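Local coordinates for protein methionine-R-sulfoxide reductase (Neisseria meningitidis, PDB 3MMH) that reduces the free R form of methionine sulfoxide to methionine, using a GAF-type fold to hold its substrate, at residues P20-E23 with S24-D28. Residues are numbered along the deposited sequence; the frame is centred on the assembly and turned at random. Where two conformers were deposited one is given.
Sequences PQIE and SVVAD
Ile22 and Val26 meet one turn apart on the last two turns of the amphipathic helix 11-27, which packs beside helices 32-47 and 143-165 on the helical layer of this GAF domain. Their side chains touch through a single pair of methyls, CG2 of Ile22 and CG1 of Val26, 4.2 Å apart. In Val26, CG1 lies anti to the carbonyl carbon (chi1 -58°) and is thereby carried back along the helix to this methyl, while CG2 rests 3.3 Å from the carbonyl O of Ile22. That oxygen also accepts a hydrogen bond from Val26 N at 3.0 Å, with the donor almost in line with the C=O bond. The pair faces inward: Ile22 lies against Thr39 and Val42 of helix 32-47 and Leu152 of helix 143-165, and Val26 against Asn35 and Thr39 of the former and Ile155 of the latter.

Val25 is buried too, and packs on Leu73 of the second subunit. With CG1 anti to its backbone N, Val25 turns CG2 back to within 3.2 Å of Gln21 O, the acceptor for its own amide. The NE2 of Gln21 is hydrogen-bonded to His5 O of the N-terminal segment and to Glu17 O of the preceding turn, linking that segment to helix 11-27.

Contacts are sparser on the solvent side. Pro20 is exposed, yet Pro20 O still accepts a hydrogen bond from Ser24 N, the donor tilted 31° from the carbonyl plane. The exposed Glu23 has an extended chain, CG anti to the backbone N, and its side chain also touches Ile155. The bond from Ala27 N to Glu23 O is weak, at 132°, although Ala27 CB remains 3.3 Å from the same Glu23 O.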
# COMPACT_ATOMS: atom_id res chain seq x y z
N PRO A 20 -1.55 -17.95 -9.29
CA PRO A 20 -1.22 -17.77 -10.69
C PRO A 20 -1.69 -16.42 -11.15
O PRO A 20 -1.07 -15.84 -12.06
CB PRO A 20 -1.97 -18.92 -11.38
CG PRO A 20 -2.17 -19.93 -10.28
CD PRO A 20 -2.32 -19.18 -9.05
N GLN A 21 -2.76 -15.86 -10.62
CA GLN A 21 -3.21 -14.56 -10.97
C GLN A 21 -2.25 -13.48 -10.50
O GLN A 21 -1.94 -12.56 -11.25
CB GLN A 21 -4.60 -14.31 -10.44
CG GLN A 21 -5.65 -15.21 -11.08
CD GLN A 21 -7.05 -14.99 -10.59
OE1 GLN A 21 -7.65 -13.94 -10.92
NE2 GLN A 21 -7.54 -15.84 -9.77
N ILE A 22 -1.75 -13.60 -9.29
CA ILE A 22 -0.71 -12.69 -8.81
C ILE A 22 0.52 -12.77 -9.73
O ILE A 22 1.07 -11.76 -10.11
CB ILE A 22 -0.29 -12.90 -7.35
CG1 ILE A 22 -1.48 -12.67 -6.40
CG2 ILE A 22 0.91 -11.98 -6.99
CD1 ILE A 22 -1.25 -12.96 -4.98
N GLU A 23 0.94 -14.01 -10.05
CA GLU A 23 2.11 -14.15 -10.90
C GLU A 23 1.89 -13.38 -12.21
O GLU A 23 2.86 -12.75 -12.70
CB GLU A 23 2.40 -15.64 -11.17
CG GLU A 23 3.76 -15.87 -11.80
CD GLU A 23 4.05 -17.29 -12.13
OE1 GLU A 23 3.08 -18.07 -12.43
OE2 GLU A 23 5.21 -17.66 -12.30
N SER A 24 0.73 -13.49 -12.81
CA SER A 24 0.41 -12.81 -14.06
C SER A 24 0.45 -11.31 -13.91
O SER A 24 1.01 -10.59 -14.74
CB SER A 24 -1.02 -13.17 -14.49
OG SER A 24 -1.34 -12.39 -15.65
N VAL A 25 -0.16 -10.80 -12.82
CA VAL A 25 -0.23 -9.38 -12.59
C VAL A 25 1.19 -8.79 -12.41
O VAL A 25 1.52 -7.78 -13.05
CB VAL A 25 -1.10 -9.11 -11.35
CG1 VAL A 25 -0.91 -7.74 -10.83
CG2 VAL A 25 -2.60 -9.40 -11.58
N VAL A 26 2.04 -9.40 -11.66
CA VAL A 26 3.36 -8.89 -11.41
C VAL A 26 4.33 -9.11 -12.53
O VAL A 26 5.35 -8.45 -12.62
CB VAL A 26 3.93 -9.31 -10.03
CG1 VAL A 26 3.02 -8.86 -8.89
CG2 VAL A 26 4.23 -10.75 -9.97
N ALA A 27 4.00 -10.04 -13.45
CA ALA A 27 4.79 -10.28 -14.62
C ALA A 27 4.84 -9.06 -15.54
O ALA A 27 5.78 -8.89 -16.30
CB ALA A 27 4.28 -11.49 -15.39
N ASP A 28 3.81 -8.22 -15.46
CA ASP A 28 3.59 -7.18 -16.46
C ASP A 28 4.01 -5.81 -15.94
O ASP A 28 3.61 -4.78 -16.49
CB ASP A 28 2.12 -7.15 -16.87
CG ASP A 28 1.69 -8.42 -17.59
OD1 ASP A 28 2.57 -9.16 -18.06
OD2 ASP A 28 0.47 -8.67 -17.67